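Local coordinates for protein Kif13b (Mus musculus, PDB 5B64) that probably moves cargo along microtubules as a kinesin, and is bound here to another protein through this fragment, at residues E33-R38 and D93-W98; L45-S50 and S60-P65. One frame throughout, in Å; residues are numbered along the deposited sequence.

Contact 1 of 2, residues E33-R38 and D93-W98; sequences EELDKR and DLYQEW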
loop_
_atom_site.group_PDB
_atom_site.type_symbol
_atom_site.label_atom_id
_atom_site.label_comp_id
_atom_site.label_asym_id
_atom_site.label_seq_id
_atom_site.Cartn_x
_atom_site.Cartn_y
_atom_site.Cartn_z
ATOM N N GLU B 33 -8.569 9.123 -3.466
ATOM C CA GLU B 33 -9.112 9.132 -2.112
ATOM C C GLU B 33 -9.694 7.764 -1.753
ATOM O O GLU B 33 -9.517 7.282 -0.628
ATOM C CB GLU B 33 -10.174 10.239 -1.957
ATOM C CG GLU B 33 -10.607 10.491 -0.523
ATOM C CD GLU B 33 -9.519 11.143 0.332
ATOM O OE1 GLU B 33 -8.649 11.866 -0.220
ATOM O OE2 GLU B 33 -9.542 10.941 1.567
ATOM N N GLU B 34 -10.390 7.151 -2.710
ATOM C CA GLU B 34 -11.042 5.864 -2.480
ATOM C C GLU B 34 -10.014 4.783 -2.158
ATOM O O GLU B 34 -10.242 3.903 -1.311
ATOM C CB GLU B 34 -11.865 5.443 -3.703
ATOM C CG GLU B 34 -13.177 6.199 -3.887
ATOM C CD GLU B 34 -14.097 6.075 -2.679
ATOM O OE1 GLU B 34 -14.814 5.052 -2.556
ATOM O OE2 GLU B 34 -14.098 7.007 -1.849
ATOM N N LEU B 35 -8.873 4.865 -2.837
ATOM C CA LEU B 35 -7.875 3.818 -2.739
ATOM C C LEU B 35 -6.948 4.063 -1.567
ATOM O O LEU B 35 -6.016 3.290 -1.322
ATOM C CB LEU B 35 -7.117 3.676 -4.050
ATOM C CG LEU B 35 -7.970 3.132 -5.198
ATOM C CD1 LEU B 35 -7.135 2.269 -6.055
ATOM C CD2 LEU B 35 -9.139 2.323 -4.702
ATOM N N ASP B 36 -7.255 5.133 -0.839
ATOM C CA ASP B 36 -6.526 5.548 0.342
ATOM C C ASP B 36 -5.088 5.894 -0.019
ATOM O O ASP B 36 -4.133 5.542 0.685
ATOM C CB ASP B 36 -6.606 4.491 1.438
ATOM C CG ASP B 36 -6.236 5.043 2.796
ATOM O OD1 ASP B 36 -6.309 6.281 2.973
ATOM O OD2 ASP B 36 -5.878 4.240 3.690
ATOM N N LYS B 37 -4.955 6.579 -1.148
ATOM C CA LYS B 37 -3.686 7.119 -1.609
ATOM C C LYS B 37 -3.907 8.605 -1.867
ATOM O O LYS B 37 -3.704 9.060 -2.988
ATOM C CB LYS B 37 -3.287 6.464 -2.929
ATOM C CG LYS B 37 -3.133 4.964 -2.895
ATOM C CD LYS B 37 -1.688 4.572 -2.636
ATOM C CE LYS B 37 -1.612 3.170 -2.071
ATOM N NZ LYS B 37 -2.292 2.165 -2.938
ATOM N N ARG B 38 -4.352 9.345 -0.849
ATOM C CA ARG B 38 -4.700 10.762 -0.987
ATOM C C ARG B 38 -3.608 11.582 -1.696
ATOM O O ARG B 38 -2.440 11.573 -1.297
ATOM C CB ARG B 38 -5.039 11.370 0.383
ATOM C CG ARG B 38 -5.343 12.865 0.360
ATOM C CD ARG B 38 -5.846 13.370 1.702
ATOM N NE ARG B 38 -7.187 12.876 2.019
ATOM C CZ ARG B 38 -7.828 13.119 3.166
ATOM N NH1 ARG B 38 -7.254 13.856 4.113
ATOM N NH2 ARG B 38 -9.045 12.621 3.368
ATOM N N ASP B 93 -8.978 1.457 -14.022
ATOM C CA ASP B 93 -8.727 0.011 -13.950
ATOM C C ASP B 93 -8.545 -0.474 -12.535
ATOM O O ASP B 93 -9.207 -1.431 -12.125
ATOM C CB ASP B 93 -7.477 -0.379 -14.730
ATOM C CG ASP B 93 -7.697 -0.366 -16.231
ATOM O OD1 ASP B 93 -8.861 -0.186 -16.660
ATOM O OD2 ASP B 93 -6.702 -0.539 -16.981
ATOM N N LEU B 94 -7.643 0.180 -11.796
ATOM C CA LEU B 94 -7.311 -0.240 -10.432
ATOM C C LEU B 94 -8.540 -0.115 -9.532
ATOM O O LEU B 94 -8.829 -0.982 -8.702
ATOM C CB LEU B 94 -6.174 0.602 -9.868
ATOM C CG LEU B 94 -5.541 0.086 -8.572
ATOM C CD1 LEU B 94 -4.925 -1.301 -8.770
ATOM C CD2 LEU B 94 -4.491 1.073 -8.024
ATOM N N TYR B 95 -9.275 0.967 -9.741
ATOM C CA TYR B 95 -10.499 1.214 -9.008
ATOM C C TYR B 95 -11.548 0.120 -9.229
ATOM O O TYR B 95 -12.131 -0.398 -8.276
ATOM C CB TYR B 95 -11.067 2.569 -9.418
ATOM C CG TYR B 95 -12.292 2.940 -8.650
ATOM C CD1 TYR B 95 -12.196 3.467 -7.365
ATOM C CD2 TYR B 95 -13.559 2.761 -9.200
ATOM C CE1 TYR B 95 -13.339 3.826 -6.649
ATOM C CE2 TYR B 95 -14.706 3.101 -8.485
ATOM C CZ TYR B 95 -14.587 3.634 -7.211
ATOM O OH TYR B 95 -15.724 3.976 -6.504
ATOM N N GLN B 96 -11.796 -0.220 -10.489
ATOM C CA GLN B 96 -12.803 -1.222 -10.805
ATOM C C GLN B 96 -12.327 -2.577 -10.303
ATOM O O GLN B 96 -13.120 -3.397 -9.860
ATOM C CB GLN B 96 -13.075 -1.264 -12.303
ATOM C CG GLN B 96 -14.113 -2.281 -12.692
ATOM C CD GLN B 96 -14.342 -2.330 -14.197
ATOM O OE1 GLN B 96 -13.391 -2.293 -14.989
ATOM N NE2 GLN B 96 -15.606 -2.408 -14.600
ATOM N N GLU B 97 -11.020 -2.798 -10.357
ATOM C CA GLU B 97 -10.450 -4.017 -9.813
ATOM C C GLU B 97 -10.686 -4.088 -8.298
ATOM O O GLU B 97 -11.018 -5.142 -7.760
ATOM C CB GLU B 97 -8.955 -4.118 -10.133
ATOM C CG GLU B 97 -8.452 -5.541 -10.075
ATOM C CD GLU B 97 -6.932 -5.664 -10.103
ATOM O OE1 GLU B 97 -6.419 -6.797 -9.878
ATOM O OE2 GLU B 97 -6.259 -4.641 -10.346
ATOM N N TRP B 98 -10.509 -2.957 -7.626
ATOM C CA TRP B 98 -10.708 -2.861 -6.192
ATOM C C TRP B 98 -12.161 -3.130 -5.809
ATOM O O TRP B 98 -12.429 -3.960 -4.932
ATOM C CB TRP B 98 -10.275 -1.473 -5.713
ATOM C CG TRP B 98 -10.429 -1.260 -4.240
ATOM C CD1 TRP B 98 -9.788 -1.931 -3.241
ATOM C CD2 TRP B 98 -11.262 -0.289 -3.602
ATOM N NE1 TRP B 98 -10.177 -1.440 -2.018
ATOM C CE2 TRP B 98 -11.085 -0.435 -2.214
ATOM C CE3 TRP B 98 -12.150 0.686 -4.068
ATOM C CZ2 TRP B 98 -11.756 0.364 -1.288
ATOM C CZ3 TRP B 98 -12.821 1.480 -3.146
ATOM C CH2 TRP B 98 -12.617 1.315 -1.775
#

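Contact 2 of 2, residues L45-S50 and S60-P65; sequences LQIPTS and SLLSEP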
loop_
_atom_site.group_PDB
_atom_site.type_symbol
_atom_site.label_atom_id
_atom_site.label_comp_id
_atom_site.label_asym_id
_atom_site.label_seq_id
_atom_site.Cartn_x
_atom_site.Cartn_y
_atom_site.Cartn_z
ATOM N N LEU B 45 -0.338 26.071 -15.553
ATOM C CA LEU B 45 0.120 26.171 -16.922
ATOM C C LEU B 45 1.537 25.648 -17.101
ATOM O O LEU B 45 2.327 25.538 -16.151
ATOM C CB LEU B 45 0.033 27.613 -17.396
ATOM C CG LEU B 45 -1.398 28.153 -17.377
ATOM C CD1 LEU B 45 -1.464 29.511 -18.080
ATOM C CD2 LEU B 45 -2.427 27.174 -17.953
ATOM N N GLN B 46 1.843 25.289 -18.332
ATOM C CA GLN B 46 3.227 25.179 -18.725
ATOM C C GLN B 46 3.354 25.590 -20.180
ATOM O O GLN B 46 2.368 25.669 -20.918
ATOM C CB GLN B 46 3.803 23.780 -18.466
ATOM C CG GLN B 46 3.335 22.676 -19.416
ATOM C CD GLN B 46 3.867 21.295 -18.998
ATOM O OE1 GLN B 46 4.933 21.189 -18.372
ATOM N NE2 GLN B 46 3.116 20.240 -19.322
ATOM N N ILE B 47 4.582 25.888 -20.560
ATOM C CA ILE B 47 4.901 26.201 -21.922
ATOM C C ILE B 47 5.831 25.100 -22.413
ATOM O O ILE B 47 7.011 25.054 -22.052
ATOM C CB ILE B 47 5.527 27.597 -22.012
ATOM C CG1 ILE B 47 4.552 28.621 -21.433
ATOM C CG2 ILE B 47 5.893 27.947 -23.453
ATOM C CD1 ILE B 47 4.974 30.024 -21.649
ATOM N N PRO B 48 5.280 24.173 -23.201
ATOM C CA PRO B 48 6.022 23.034 -23.746
ATOM C C PRO B 48 7.004 23.510 -24.801
ATOM O O PRO B 48 6.848 24.618 -25.306
ATOM C CB PRO B 48 4.930 22.193 -24.404
ATOM C CG PRO B 48 3.834 23.185 -24.735
ATOM C CD PRO B 48 3.869 24.198 -23.638
ATOM N N THR B 49 7.994 22.693 -25.140
ATOM C CA THR B 49 8.974 23.104 -26.131
ATOM C C THR B 49 8.320 23.211 -27.511
ATOM O O THR B 49 8.801 23.945 -28.371
ATOM C CB THR B 49 10.180 22.141 -26.177
ATOM O OG1 THR B 49 10.439 21.627 -24.865
ATOM C CG2 THR B 49 11.423 22.860 -26.690
ATOM N N SER B 50 7.218 22.487 -27.712
ATOM C CA SER B 50 6.466 22.539 -28.973
ATOM C C SER B 50 5.967 23.954 -29.278
ATOM O O SER B 50 5.974 24.384 -30.431
ATOM C CB SER B 50 5.264 21.589 -28.940
ATOM O OG SER B 50 5.563 20.392 -28.246
ATOM N N SER B 60 -0.274 35.068 -29.847
ATOM C CA SER B 60 -0.732 33.725 -29.524
ATOM C C SER B 60 -0.269 33.311 -28.122
ATOM O O SER B 60 0.863 33.596 -27.732
ATOM C CB SER B 60 -0.137 32.760 -30.559
ATOM O OG SER B 60 -0.897 31.580 -30.695
ATOM N N LEU B 61 -1.133 32.628 -27.372
ATOM C CA LEU B 61 -0.763 32.094 -26.054
ATOM C C LEU B 61 0.051 30.828 -26.196
ATOM O O LEU B 61 -0.318 29.938 -26.954
ATOM C CB LEU B 61 -2.003 31.792 -25.202
ATOM C CG LEU B 61 -2.886 32.998 -24.878
ATOM C CD1 LEU B 61 -3.977 33.114 -25.903
ATOM C CD2 LEU B 61 -3.464 32.898 -23.499
ATOM N N LEU B 62 1.147 30.744 -25.450
ATOM C CA LEU B 62 2.034 29.577 -25.488
ATOM C C LEU B 62 1.578 28.467 -24.525
ATOM O O LEU B 62 2.030 27.311 -24.604
ATOM C CB LEU B 62 3.458 29.997 -25.128
ATOM C CG LEU B 62 4.373 30.640 -26.173
ATOM C CD1 LEU B 62 3.601 31.296 -27.327
ATOM C CD2 LEU B 62 5.296 31.639 -25.487
ATOM N N SER B 63 0.675 28.824 -23.620
ATOM C CA SER B 63 0.301 27.919 -22.546
ATOM C C SER B 63 -0.657 26.810 -22.912
ATOM O O SER B 63 -1.515 26.929 -23.792
ATOM C CB SER B 63 -0.277 28.690 -21.368
ATOM O OG SER B 63 0.774 29.206 -20.588
ATOM N N GLU B 64 -0.492 25.721 -22.191
ATOM C CA GLU B 64 -1.480 24.676 -22.162
ATOM C C GLU B 64 -1.485 24.152 -20.733
ATOM O O GLU B 64 -0.553 24.421 -19.970
ATOM C CB GLU B 64 -1.113 23.593 -23.152
ATOM C CG GLU B 64 0.163 22.899 -22.828
ATOM C CD GLU B 64 0.601 22.020 -23.974
ATOM O OE1 GLU B 64 1.138 20.914 -23.720
ATOM O OE2 GLU B 64 0.395 22.446 -25.137
ATOM N N PRO B 65 -2.548 23.437 -20.348
ATOM C CA PRO B 65 -2.609 22.999 -18.950
ATOM C C PRO B 65 -1.606 21.906 -18.579
ATOM O O PRO B 65 -1.279 21.009 -19.369
ATOM C CB PRO B 65 -4.045 22.483 -18.802
ATOM C CG PRO B 65 -4.795 23.082 -19.940
ATOM C CD PRO B 65 -3.827 23.244 -21.052
#

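Contact 1 of 2, residues E33-R38 and D93-W98
Leu-35 CD2 lies over one face of the Trp-98 indole, 3.4 Å above the ring plane and offset toward the rim. Its nearest ring atoms are Trp-98 CD2, a ring-fusion carbon, and CE3 next to it on the benzo ring. Phe-112 meets the indole edge to face. The carbonyl oxygen of Glu-34 reaches the far end of the benzo ring, 3.5 Å from Trp-98 CH2. The Tyr-95 ring is met at its edge, near the ring plane. There Glu-34 CG comes to 3.6 Å from Tyr-95 CE1. The Glu-34 carboxylate is turned 54° from the Tyr-95 ring. Tyr-95 also touches Tyr-30 and Ile-31 of helix 9-34.

This is the C-terminal end of helix 9-34 resting against the flank of helix 81-100. The first helix stops in a Schellman motif, with Asp-36 at positive phi (62°). Within this turn, Leu-35 offers both methyls to the second helix. Leu-35 CD1 lies 3.5 Å from Leu-94 CD2, while Leu-35 CD2 takes the indole. Leu-94 CG is anti to its backbone N (chi1 -168°), and CG and CD2 both meet Leu-35.

After the turn, the chain is tied back to the helix. Arg-38 grips the Glu-33 carboxylate side-on with two nitrogens: NE bonds to OE1 at 2.9 Å, and NH2 forms a salt bridge with OE2. Both carboxylate oxygens lie near the guanidinium plane.

Contact 2 of 2, residues L45-S50 and S60-P65
Gln-46 and Glu-64 exchange a pair of backbone hydrogen bonds. Gln-46 N donates to Glu-64 O at 3.0 Å, and Glu-64 N returns a bond to Gln-46 O at 3.1 Å. Both are nearly straight, at 166° and 165° at the hydrogen. The two residues form an antiparallel hydrogen-bonded pair. Leu-45 and Pro-65 beside them form a non-hydrogen-bonded pair.

Weaker CH...O contacts support the same two carbonyls. Leu-45 CA approaches Glu-64 O, and Ser-63 CA lies 3.5 Å from Gln-46 O. Each oxygen therefore receives one N-H and one CA-H from the facing segment.

The side-chain contacts are of mixed kind. Gln-46 and Glu-64 place their side chains on one face of the sheet. There the proline ring of Pro-48 reaches Glu-64, with Pro-48 CG 3.5 Å from Glu-64 CD. Glu-64 CG sits between its backbone N and carbonyl carbon (chi1 64°). The chain then runs out extended and carries the carboxylate to the proline ring. The apolar pair is Ile-47 with Leu-62: Ile-47 CG2 lies 3.6 Å from Leu-62 CB, and Ile-47 CD1 meets the same carbon. Leu-45 covers Ser-63, with Leu-45 CD1 3.4 Å from Ser-63 OG.

Pro-65 points away from segment 45-50 and packs on Gln-17 and Ile-18 of helix 9-34. Leu-62 O accepts a hydrogen bond from Ser-51 OG, while Pro-48 CD lies 3.7 Å from the same oxygen.

Neighbouring antiparallel strands that follow each other in the chain form a beta hairpin. Here the pairing of strands 40-46 and 64-71 ends at this contact, and a long connection holding helix 49-53 joins them within the three-stranded antiparallel sheet.

From the N terminus the chain runs along helix 9-34 and enters the first segment of contact 1 at its end. It turns into strand 40-46, which leads to contact 2. Contact 2 closes a short loop that holds helix 49-53, where strand 64-71 begins. Strand 75-80 then completes the sheet, and helix 81-100 brings the chain to segment 93-98, where contact 1 closes. Contact 2 is thus nested inside the loop of contact 1. The centres lie 31 Å apart, on opposite sides of the chain's centre, and the contacts do not touch. Contact 1 joins two helices; contact 2 joins two strands at one end of the sheet.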